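Local coordinates for protein fusolin (Unidentified entomopoxvirus, PDB 4YN2) that forms the crystals of viral spindles that enhance virulence, and probably acts on chitin through a domain of the lytic polysaccharide monooxygenase family, at residues 43-46 / 50-53; 24-27 / 33-36; 167-172 / 200-205; 133-138 / 179-184. All coordinates share one frame; numbering follows the deposited sequence.

Contact 1: residues 43-46 / 50-53; sequences KVLD and STTD
Ser50 and Leu45 bring the two segments together, their CA atoms 5.7 Å apart where helix 51-63 starts. Ser50 occupies the N-cap position, and its side chain turns away from segment 43-46, so its backbone makes the contact: the carbonyl O of Ser50 lies 4.1 Å from CD1 of Leu45. At Thr51 the same methyl is met by a side-chain atom, with OG1 of Thr51 3.7 Å from CD1 of Leu45. The two side chains run side by side and point the same way, Leu45 reaching alongside the threonine with its CG trans to the backbone N (chi1 -176°). Still within the first turn of the helix, Asp53 lies beside Val44. The methyl CG1 of Val44 comes to 3.7 Å from the carbonyl O of Asp53 and 4.0 Å from its CB, so the aspartate contributes its backbone and the base of its side chain. No hydrogen bond spans the segments, and the evidence is for apolar methyls laid against the first turn of a helix. Around this junction of helices 31-48 and 51-63, Val44 also touches Ala57 and Leu45 touches Ala54, while Trp99 from a loop packs on both Val44 and Asp53.

Contact 2: residues 24-27 / 33-36; sequences NGDG and CRAA
The Asx turn at Asn24-Asp26, in the loop that leads into helix 31-48, presents the carbonyl of Gly25 to the side chain of Arg34 on that helix. Oxygen O of Gly25 lies 3.5 Å from CG of Arg34, and CD of Arg34 is almost as near, 3.6 Å from the same oxygen. The aliphatic part of the arginine therefore passes alongside the peptide, and no hydrogen bond crosses between the segments. The turn itself is defined by a bond from N of Asp26 to OD1 of Asn24, 3.1 Å long with an N-H...O angle of 159°. The donor approaches from above the amide carbonyl plane, 55° out of it. A second, weak bond runs from ND2 of Asn24 to OD2 of Asp26 at 2.9 Å, so both ends of the asparagine amide are engaged within the turn. Gly25, between them, has a positive phi, at which a CB would press against the carbonyl O of Asn24, reason enough in itself for a glycine here. The arginine bends at its CG-CD bond (chi3 57°), and its NH1 bonds to the carbonyl O of Ile28, with a weaker bond to that of Thr29. Asp26 remains a distant neighbour: its OD1 is 4.3 Å from CD of Arg34 and 5.2 Å from NE of Arg34, too far for a salt bridge, although the opposite charges may attract weakly. Gln38 NE2 bonds to the carbonyl O of Asn24, tying helix to loop, and the Cys33-Cys14 disulfide joins this helix to helix 10-15.

Contact 3: residues 167-172 / 200-205; sequences NLDLIY and PIRQSQ
Asp169 is the first residue of its strand to face Arg202, but the charges do not meet directly: OD2 of Asp169 is 4.4 Å from NH2 of Arg202, beyond salt-bridge length. A water spans the gap, donating to OD2 of Asp169 at 2.7 Å and accepting from NH2 of Arg202, also at 2.7 Å. It sits at the edge of the guanidinium and in its plane. Each ion has further support, since Asp169 OD1 makes a salt bridge with Lys153 and Arg202 NH2 also bonds to the carbonyl O of Thr152. Leu170, next along, has its CB on the opposite side of the strand, where the residue touches Tyr150 and a bound glycan sugar. Strand alternation then returns Ile171 to the side of segment 200-205. A classic beta bulge breaks the regular register here without ending the pairing: Ile171 and Tyr172 both face Val149 of strand 145-152. CG1 of Ile171 is placed between the backbone N and the carbonyl carbon (chi1 61°), and the ends of the isoleucine branches reach toward the CG-CD edge of Pro200. CD1 of Ile171 lies 3.7 Å from CD of Pro200, and CG2 of Ile171 lies 4.0 Å from CG of Pro200. The isoleucine also touches Val197 and Ile199 of strand 191-200, which belongs to the other sheet, and Ile151 of strand 145-152, its own sheet neighbour.

Contact 4: residues 133-138 / 179-184; sequences ELEFCP and DPRLPY. With EDO (1,2-ethanediol), chain D.
In the four-stranded antiparallel sheet, the inner strand 129-138 sends Glu133 and Glu135 over strand 191-200 to the chain that leaves the edge strand 178-180. The backbones do not pair: the CA atoms of Glu135 and Arg181 are 8.6 Å apart, so side chains alone bridge the distance. OE1 of Glu133 approaches CD1 of Leu182 to 3.4 Å, a carboxylate oxygen against a methyl, with the two side chains crossing obliquely. An extended Glu133, its CG trans to the backbone N (chi1 -166°), reaches that far. Its other oxygen, OE2, accepts a 2.9 Å hydrogen bond from O1 of 1,2-ethanediol, which probably comes from the crystallisation liquor, and also forms a salt bridge with Arg194. Two residues on, Glu135 touches the aliphatic chain of Arg181, OE2 of Glu135 being 4.1 Å from CG of Arg181. The charged ends stay apart, with NE of Arg181 6.1 Å from OE2 of Glu135. The buried carboxylate of Glu135 is instead satisfied by Ser185 and Ser5, one at each oxygen, while Arg181 NH1 bonds to the carbonyl O of Cys187, whose sulfur is in a disulfide with Cys137. Strand 191-200 runs between strands 129-138 and 178-180, and on the far side of 129-138 lies strand 2-6, which follows the zinc-binding His1. This antiparallel sheet is consistent with the beta-sandwich core of lytic polysaccharide monooxygenases.

In the fold
From the N terminus, contact 2 comes first, closing the short loop that enters helix 31-48. Contact 1 follows in series near the other end of that helix, where the chain turns into helix 51-63; their centres are 15 Å apart and they do not touch. The later pair is interleaved. Contact 4 opens on strand 129-138 and contact 3 on strand 168-174; contact 4 closes just after strand 178-180, and contact 3 at the end of strand 191-200 and the loop beyond, so the two cross. Their nearest atoms are about 7 Å apart. Contact 4 stays on the four-stranded antiparallel sheet, whereas contact 3 ties the mixed sheet to the end of strand 191-200, linking both sheets.

Contact 1: residues 43-46 / 50-53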
loop_
_atom_site.group_PDB
_atom_site.type_symbol
_atom_site.label_atom_id
_atom_site.label_comp_id
_atom_site.label_asym_id
_atom_site.label_seq_id
_atom_site.Cartn_x
_atom_site.Cartn_y
_atom_site.Cartn_z
ATOM N N LYS A 43 20.878 -1.206 -8.483
ATOM C CA LYS A 43 21.676 -1.052 -7.259
ATOM C C LYS A 43 22.756 -2.137 -7.184
ATOM O O LYS A 43 23.932 -1.833 -6.947
ATOM C CB LYS A 43 20.760 -1.113 -6.024
ATOM C CG LYS A 43 21.438 -1.034 -4.678
ATOM C CD LYS A 43 20.383 -0.954 -3.582
ATOM C CE LYS A 43 20.965 -1.130 -2.211
ATOM N NZ LYS A 43 19.907 -1.192 -1.178
ATOM N N VAL A 44 22.350 -3.397 -7.408
ATOM C CA VAL A 44 23.253 -4.544 -7.345
ATOM C C VAL A 44 24.190 -4.570 -8.571
ATOM O O VAL A 44 25.370 -4.872 -8.407
ATOM C CB VAL A 44 22.462 -5.858 -7.169
ATOM C CG1 VAL A 44 23.368 -7.080 -7.309
ATOM C CG2 VAL A 44 21.761 -5.864 -5.811
ATOM N N LEU A 45 23.693 -4.227 -9.764
ATOM C CA LEU A 45 24.523 -4.165 -10.974
ATOM C C LEU A 45 25.670 -3.153 -10.793
ATOM O O LEU A 45 26.803 -3.443 -11.158
ATOM C CB LEU A 45 23.666 -3.771 -12.193
ATOM C CG LEU A 45 24.363 -3.753 -13.564
ATOM C CD1 LEU A 45 24.648 -5.154 -14.056
ATOM C CD2 LEU A 45 23.512 -3.032 -14.589
ATOM N N ASP A 46 25.378 -1.990 -10.200
ATOM C CA ASP A 46 26.373 -0.939 -9.966
ATOM C C ASP A 46 27.393 -1.279 -8.873
ATOM O O ASP A 46 28.492 -0.733 -8.920
ATOM C CB ASP A 46 25.680 0.384 -9.591
ATOM C CG ASP A 46 24.931 1.032 -10.731
ATOM O OD1 ASP A 46 25.065 0.554 -11.878
ATOM O OD2 ASP A 46 24.230 2.036 -10.484
ATOM N N SER A 50 27.884 -7.483 -11.954
ATOM C CA SER A 50 27.447 -8.797 -12.408
ATOM C C SER A 50 25.944 -8.771 -12.691
ATOM O O SER A 50 25.155 -8.497 -11.783
ATOM C CB SER A 50 27.766 -9.846 -11.347
ATOM O OG SER A 50 27.331 -11.141 -11.736
ATOM N N THR A 51 25.555 -9.044 -13.945
ATOM C CA THR A 51 24.152 -9.048 -14.356
ATOM C C THR A 51 23.391 -10.193 -13.668
ATOM O O THR A 51 22.253 -9.977 -13.271
ATOM C CB THR A 51 24.044 -9.130 -15.884
ATOM O OG1 THR A 51 24.617 -7.945 -16.435
ATOM C CG2 THR A 51 22.608 -9.264 -16.371
ATOM N N THR A 52 24.006 -11.395 -13.531
ATOM C CA THR A 52 23.359 -12.549 -12.896
ATOM C C THR A 52 22.953 -12.212 -11.450
ATOM O O THR A 52 21.860 -12.587 -11.032
ATOM C CB THR A 52 24.260 -13.792 -12.955
ATOM O OG1 THR A 52 24.346 -14.216 -14.314
ATOM C CG2 THR A 52 23.732 -14.946 -12.109
ATOM N N ASP A 53 23.827 -11.514 -10.705
ATOM C CA ASP A 53 23.540 -11.099 -9.329
ATOM C C ASP A 53 22.427 -10.057 -9.302
ATOM O O ASP A 53 21.571 -10.112 -8.422
ATOM C CB ASP A 53 24.793 -10.525 -8.653
ATOM C CG ASP A 53 25.922 -11.522 -8.459
ATOM O OD1 ASP A 53 25.663 -12.744 -8.553
ATOM O OD2 ASP A 53 27.058 -11.083 -8.191
#

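Contact 2: residues 24-27 / 33-36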
loop_
_atom_site.group_PDB
_atom_site.type_symbol
_atom_site.label_atom_id
_atom_site.label_comp_id
_atom_site.label_asym_id
_atom_site.label_seq_id
_atom_site.Cartn_x
_atom_site.Cartn_y
_atom_site.Cartn_z
ATOM N N ASN A 24 15.115 -8.093 -17.235
ATOM C CA ASN A 24 15.355 -6.689 -16.908
ATOM C C ASN A 24 14.092 -6.029 -16.285
ATOM O O ASN A 24 14.118 -4.830 -16.023
ATOM C CB ASN A 24 15.810 -5.911 -18.157
ATOM C CG ASN A 24 14.784 -5.824 -19.258
ATOM O OD1 ASN A 24 13.750 -6.507 -19.242
ATOM N ND2 ASN A 24 15.049 -4.975 -20.237
ATOM N N GLY A 25 13.006 -6.796 -16.098
ATOM C CA GLY A 25 11.766 -6.293 -15.521
ATOM C C GLY A 25 10.787 -5.672 -16.493
ATOM O O GLY A 25 9.733 -5.217 -16.050
ATOM N N ASP A 26 11.069 -5.699 -17.824
ATOM C CA ASP A 26 10.189 -5.082 -18.825
ATOM C C ASP A 26 8.838 -5.802 -19.031
ATOM O O ASP A 26 7.955 -5.224 -19.670
ATOM C CB ASP A 26 10.906 -4.908 -20.183
ATOM C CG ASP A 26 11.925 -3.774 -20.194
ATOM O OD1 ASP A 26 11.975 -3.007 -19.206
ATOM O OD2 ASP A 26 12.687 -3.670 -21.178
ATOM N N GLY A 27 8.655 -6.990 -18.461
ATOM C CA GLY A 27 7.360 -7.671 -18.475
ATOM C C GLY A 27 6.418 -7.176 -17.377
ATOM O O GLY A 27 5.243 -7.557 -17.354
ATOM N N CYS A 33 5.866 -1.240 -9.535
ATOM C CA CYS A 33 6.439 -2.578 -9.401
ATOM C C CYS A 33 7.669 -2.707 -10.296
ATOM O O CYS A 33 8.669 -3.292 -9.882
ATOM C CB CYS A 33 5.405 -3.649 -9.726
ATOM S SG CYS A 33 3.930 -3.575 -8.671
ATOM N N ARG A 34 7.600 -2.151 -11.507
ATOM C CA ARG A 34 8.728 -2.213 -12.430
ATOM C C ARG A 34 9.878 -1.369 -11.887
ATOM O O ARG A 34 11.020 -1.817 -11.935
ATOM C CB ARG A 34 8.330 -1.770 -13.845
ATOM C CG ARG A 34 9.470 -1.968 -14.846
ATOM C CD ARG A 34 9.073 -1.684 -16.285
ATOM N NE ARG A 34 8.540 -0.327 -16.446
ATOM C CZ ARG A 34 7.256 0.002 -16.609
ATOM N NH1 ARG A 34 6.314 -0.937 -16.649
ATOM N NH2 ARG A 34 6.905 1.274 -16.740
ATOM N N ALA A 35 9.588 -0.175 -11.341
ATOM C CA ALA A 35 10.635 0.661 -10.748
ATOM C C ALA A 35 11.279 -0.050 -9.535
ATOM O O ALA A 35 12.491 0.011 -9.394
ATOM C CB ALA A 35 10.072 2.018 -10.335
ATOM N N ALA A 36 10.493 -0.778 -8.721
ATOM C CA ALA A 36 11.042 -1.502 -7.555
ATOM C C ALA A 36 12.004 -2.591 -7.990
ATOM O O ALA A 36 13.074 -2.750 -7.398
ATOM C CB ALA A 36 9.936 -2.101 -6.727
#

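Contact 3: residues 167-172 / 200-205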
loop_
_atom_site.group_PDB
_atom_site.type_symbol
_atom_site.label_atom_id
_atom_site.label_comp_id
_atom_site.label_asym_id
_atom_site.label_seq_id
_atom_site.Cartn_x
_atom_site.Cartn_y
_atom_site.Cartn_z
ATOM N N ASN A 167 5.770 8.559 11.102
ATOM C CA ASN A 167 4.550 9.009 10.428
ATOM C C ASN A 167 3.500 7.893 10.396
ATOM O O ASN A 167 2.565 7.953 9.594
ATOM C CB ASN A 167 4.824 9.598 9.036
ATOM C CG ASN A 167 5.428 8.669 8.020
ATOM O OD1 ASN A 167 5.485 7.457 8.190
ATOM N ND2 ASN A 167 5.907 9.226 6.938
ATOM N N LEU A 168 3.597 6.938 11.339
ATOM C CA LEU A 168 2.640 5.852 11.505
ATOM C C LEU A 168 1.925 5.971 12.839
ATOM O O LEU A 168 2.557 6.287 13.839
ATOM C CB LEU A 168 3.342 4.483 11.445
ATOM C CG LEU A 168 3.733 3.948 10.077
ATOM C CD1 LEU A 168 4.470 2.635 10.242
ATOM C CD2 LEU A 168 2.518 3.810 9.159
ATOM N N ASP A 169 0.623 5.654 12.851
ATOM C CA ASP A 169 -0.237 5.636 14.037
ATOM C C ASP A 169 -0.762 4.229 14.258
ATOM O O ASP A 169 -1.329 3.676 13.317
ATOM C CB ASP A 169 -1.446 6.555 13.829
ATOM C CG ASP A 169 -1.159 8.033 13.810
ATOM O OD1 ASP A 169 -0.241 8.465 14.532
ATOM O OD2 ASP A 169 -1.896 8.765 13.132
ATOM N N LEU A 170 -0.647 3.669 15.478
ATOM C CA LEU A 170 -1.182 2.336 15.762
ATOM C C LEU A 170 -2.700 2.413 15.850
ATOM O O LEU A 170 -3.207 3.249 16.591
ATOM C CB LEU A 170 -0.595 1.782 17.067
ATOM C CG LEU A 170 -1.079 0.386 17.520
ATOM C CD1 LEU A 170 -0.494 -0.711 16.670
ATOM C CD2 LEU A 170 -0.686 0.146 18.945
ATOM N N ILE A 171 -3.427 1.590 15.074
ATOM C CA ILE A 171 -4.902 1.570 15.120
ATOM C C ILE A 171 -5.447 0.205 15.559
ATOM O O ILE A 171 -6.642 0.103 15.814
ATOM C CB ILE A 171 -5.525 2.001 13.761
ATOM C CG1 ILE A 171 -5.114 1.067 12.594
ATOM C CG2 ILE A 171 -5.143 3.461 13.471
ATOM C CD1 ILE A 171 -5.927 1.233 11.327
ATOM N N TYR A 172 -4.609 -0.842 15.637
ATOM C CA TYR A 172 -5.102 -2.164 15.994
ATOM C C TYR A 172 -4.008 -3.024 16.584
ATOM O O TYR A 172 -2.876 -2.991 16.117
ATOM C CB TYR A 172 -5.662 -2.846 14.756
ATOM C CG TYR A 172 -6.407 -4.133 15.008
ATOM C CD1 TYR A 172 -7.747 -4.124 15.378
ATOM C CD2 TYR A 172 -5.802 -5.364 14.783
ATOM C CE1 TYR A 172 -8.461 -5.307 15.542
ATOM C CE2 TYR A 172 -6.489 -6.557 14.994
ATOM C CZ TYR A 172 -7.832 -6.527 15.334
ATOM O OH TYR A 172 -8.512 -7.717 15.480
ATOM N N PRO A 200 -9.228 4.398 9.821
ATOM C CA PRO A 200 -9.568 5.828 9.727
ATOM C C PRO A 200 -9.621 6.275 8.273
ATOM O O PRO A 200 -8.756 5.881 7.482
ATOM C CB PRO A 200 -8.420 6.521 10.477
ATOM C CG PRO A 200 -7.784 5.454 11.300
ATOM C CD PRO A 200 -7.926 4.210 10.490
ATOM N N ILE A 201 -10.646 7.061 7.909
ATOM C CA ILE A 201 -10.793 7.520 6.534
ATOM C C ILE A 201 -9.784 8.628 6.261
ATOM O O ILE A 201 -9.350 9.334 7.165
ATOM C CB ILE A 201 -12.245 7.986 6.211
ATOM C CG1 ILE A 201 -13.296 6.950 6.629
ATOM C CG2 ILE A 201 -12.416 8.300 4.732
ATOM C CD1 ILE A 201 -13.033 5.567 6.283
ATOM N N ARG A 202 -9.380 8.713 5.005
ATOM C CA ARG A 202 -8.468 9.707 4.461
ATOM C C ARG A 202 -9.050 10.228 3.170
ATOM O O ARG A 202 -9.795 9.513 2.506
ATOM C CB ARG A 202 -7.094 9.072 4.187
ATOM C CG ARG A 202 -6.425 8.406 5.392
ATOM C CD ARG A 202 -5.876 9.451 6.307
ATOM N NE ARG A 202 -5.016 8.910 7.363
ATOM C CZ ARG A 202 -5.315 8.830 8.655
ATOM N NH1 ARG A 202 -6.519 9.174 9.092
ATOM N NH2 ARG A 202 -4.413 8.386 9.521
ATOM N N GLN A 203 -8.686 11.439 2.783
ATOM C CA GLN A 203 -9.122 12.003 1.501
ATOM C C GLN A 203 -8.032 11.734 0.440
ATOM O O GLN A 203 -8.270 11.946 -0.743
ATOM C CB GLN A 203 -9.469 13.510 1.603
ATOM C CG GLN A 203 -8.372 14.432 2.153
ATOM C CD GLN A 203 -8.299 14.485 3.666
ATOM O OE1 GLN A 203 -9.317 14.576 4.362
ATOM N NE2 GLN A 203 -7.092 14.419 4.216
ATOM N N SER A 204 -6.853 11.245 0.862
ATOM C CA SER A 204 -5.750 10.913 -0.033
ATOM C C SER A 204 -5.264 9.500 0.251
ATOM O O SER A 204 -5.651 8.868 1.238
ATOM C CB SER A 204 -4.616 11.926 0.119
ATOM O OG SER A 204 -4.378 12.222 1.484
ATOM N N GLN A 205 -4.427 9.009 -0.641
ATOM C CA GLN A 205 -3.899 7.673 -0.573
ATOM C C GLN A 205 -3.072 7.491 0.696
ATOM O O GLN A 205 -2.307 8.381 1.066
ATOM C CB GLN A 205 -3.057 7.387 -1.825
ATOM C CG GLN A 205 -2.834 5.920 -2.031
ATOM C CD GLN A 205 -2.089 5.630 -3.302
ATOM O OE1 GLN A 205 -2.387 6.172 -4.370
ATOM N NE2 GLN A 205 -1.171 4.697 -3.242
HETATM O O HOH W 1 -4.365 8.289 12.248
#

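Contact 4: residues 133-138 / 179-184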
loop_
_atom_site.group_PDB
_atom_site.type_symbol
_atom_site.label_atom_id
_atom_site.label_comp_id
_atom_site.label_asym_id
_atom_site.label_seq_id
_atom_site.Cartn_x
_atom_site.Cartn_y
_atom_site.Cartn_z
ATOM N N GLU A 133 -12.696 -5.812 7.000
ATOM C CA GLU A 133 -12.192 -7.110 7.404
ATOM C C GLU A 133 -10.923 -7.421 6.638
ATOM O O GLU A 133 -10.969 -7.786 5.459
ATOM C CB GLU A 133 -13.208 -8.206 7.213
ATOM C CG GLU A 133 -12.779 -9.459 7.958
ATOM C CD GLU A 133 -13.718 -10.616 7.733
ATOM O OE1 GLU A 133 -14.142 -10.817 6.573
ATOM O OE2 GLU A 133 -14.035 -11.328 8.711
ATOM N N LEU A 134 -9.795 -7.252 7.304
ATOM C CA LEU A 134 -8.494 -7.545 6.722
ATOM C C LEU A 134 -8.321 -9.048 6.591
ATOM O O LEU A 134 -8.841 -9.793 7.422
ATOM C CB LEU A 134 -7.353 -6.955 7.581
ATOM C CG LEU A 134 -6.929 -5.523 7.221
ATOM C CD1 LEU A 134 -8.089 -4.589 7.235
ATOM C CD2 LEU A 134 -5.846 -5.032 8.155
ATOM N N GLU A 135 -7.642 -9.500 5.533
ATOM C CA GLU A 135 -7.333 -10.922 5.348
ATOM C C GLU A 135 -5.829 -11.083 5.210
ATOM O O GLU A 135 -5.253 -10.566 4.252
ATOM C CB GLU A 135 -8.061 -11.476 4.112
ATOM C CG GLU A 135 -7.886 -12.971 3.874
ATOM C CD GLU A 135 -8.269 -13.428 2.477
ATOM O OE1 GLU A 135 -7.799 -12.807 1.498
ATOM O OE2 GLU A 135 -9.012 -14.429 2.359
ATOM N N PHE A 136 -5.183 -11.761 6.176
ATOM C CA PHE A 136 -3.767 -12.094 6.093
ATOM C C PHE A 136 -3.713 -13.539 5.626
ATOM O O PHE A 136 -4.439 -14.398 6.156
ATOM C CB PHE A 136 -3.011 -11.864 7.407
ATOM C CG PHE A 136 -1.516 -12.006 7.268
ATOM C CD1 PHE A 136 -0.913 -13.257 7.313
ATOM C CD2 PHE A 136 -0.708 -10.891 7.082
ATOM C CE1 PHE A 136 0.471 -13.387 7.172
ATOM C CE2 PHE A 136 0.676 -11.025 6.930
ATOM C CZ PHE A 136 1.256 -12.271 6.991
ATOM N N CYS A 137 -2.913 -13.782 4.591
ATOM C CA CYS A 137 -2.767 -15.069 3.929
ATOM C C CYS A 137 -1.545 -15.776 4.471
ATOM O O CYS A 137 -0.437 -15.446 4.055
ATOM C CB CYS A 137 -2.675 -14.864 2.419
ATOM S SG CYS A 137 -2.729 -16.393 1.459
ATOM N N PRO A 138 -1.705 -16.717 5.424
ATOM C CA PRO A 138 -0.536 -17.377 5.988
ATOM C C PRO A 138 -0.106 -18.571 5.153
ATOM O O PRO A 138 -0.936 -19.370 4.771
ATOM C CB PRO A 138 -1.036 -17.823 7.364
ATOM C CG PRO A 138 -2.467 -18.148 7.145
ATOM C CD PRO A 138 -2.948 -17.246 6.027
ATOM N N ASP A 179 -9.482 -18.607 10.415
ATOM C CA ASP A 179 -10.821 -18.922 9.914
ATOM C C ASP A 179 -10.836 -19.417 8.478
ATOM O O ASP A 179 -9.886 -19.171 7.731
ATOM C CB ASP A 179 -11.688 -17.648 9.958
ATOM C CG ASP A 179 -12.163 -17.175 11.319
ATOM O OD1 ASP A 179 -12.543 -18.038 12.155
ATOM O OD2 ASP A 179 -12.331 -15.945 11.489
ATOM N N PRO A 180 -11.965 -20.023 8.029
ATOM C CA PRO A 180 -12.072 -20.391 6.612
ATOM C C PRO A 180 -12.081 -19.156 5.715
ATOM O O PRO A 180 -12.574 -18.098 6.124
ATOM C CB PRO A 180 -13.428 -21.116 6.533
ATOM C CG PRO A 180 -13.776 -21.465 7.925
ATOM C CD PRO A 180 -13.199 -20.379 8.756
ATOM N N ARG A 181 -11.584 -19.296 4.493
ATOM C CA ARG A 181 -11.615 -18.200 3.523
ATOM C C ARG A 181 -13.026 -17.911 3.107
ATOM O O ARG A 181 -13.830 -18.837 2.998
ATOM C CB ARG A 181 -10.834 -18.547 2.239
ATOM C CG ARG A 181 -9.330 -18.560 2.372
ATOM C CD ARG A 181 -8.675 -18.896 1.045
ATOM N NE ARG A 181 -8.928 -20.280 0.637
ATOM C CZ ARG A 181 -8.515 -20.830 -0.503
ATOM N NH1 ARG A 181 -7.799 -20.123 -1.370
ATOM N NH2 ARG A 181 -8.792 -22.102 -0.773
ATOM N N LEU A 182 -13.320 -16.661 2.803
ATOM C CA LEU A 182 -14.620 -16.303 2.259
ATOM C C LEU A 182 -14.606 -16.543 0.746
ATOM O O LEU A 182 -13.521 -16.652 0.162
ATOM C CB LEU A 182 -14.935 -14.838 2.556
ATOM C CG LEU A 182 -14.973 -14.441 4.019
ATOM C CD1 LEU A 182 -15.239 -12.969 4.143
ATOM C CD2 LEU A 182 -16.032 -15.232 4.771
ATOM N N PRO A 183 -15.773 -16.587 0.068
ATOM C CA PRO A 183 -15.756 -16.769 -1.399
ATOM C C PRO A 183 -15.002 -15.653 -2.137
ATOM O O PRO A 183 -15.017 -14.507 -1.692
ATOM C CB PRO A 183 -17.250 -16.748 -1.770
ATOM C CG PRO A 183 -17.956 -17.143 -0.509
ATOM C CD PRO A 183 -17.156 -16.489 0.576
ATOM N N TYR A 184 -14.326 -16.005 -3.245
ATOM C CA TYR A 184 -13.576 -15.101 -4.131
ATOM C C TYR A 184 -12.281 -14.563 -3.501
ATOM O O TYR A 184 -11.697 -13.620 -4.031
ATOM C CB TYR A 184 -14.445 -13.938 -4.632
ATOM C CG TYR A 184 -15.737 -14.417 -5.249
ATOM C CD1 TYR A 184 -15.732 -15.205 -6.393
ATOM C CD2 TYR A 184 -16.958 -14.167 -4.636
ATOM C CE1 TYR A 184 -16.915 -15.692 -6.941
ATOM C CE2 TYR A 184 -18.147 -14.665 -5.162
ATOM C CZ TYR A 184 -18.123 -15.417 -6.325
ATOM O OH TYR A 184 -19.282 -15.901 -6.890
HETATM C C1 EDO D . -13.583 -11.386 12.379
HETATM O O1 EDO D . -13.422 -10.377 11.377
HETATM C C2 EDO D . -12.571 -11.186 13.537
HETATM O O2 EDO D . -12.345 -9.795 13.782
#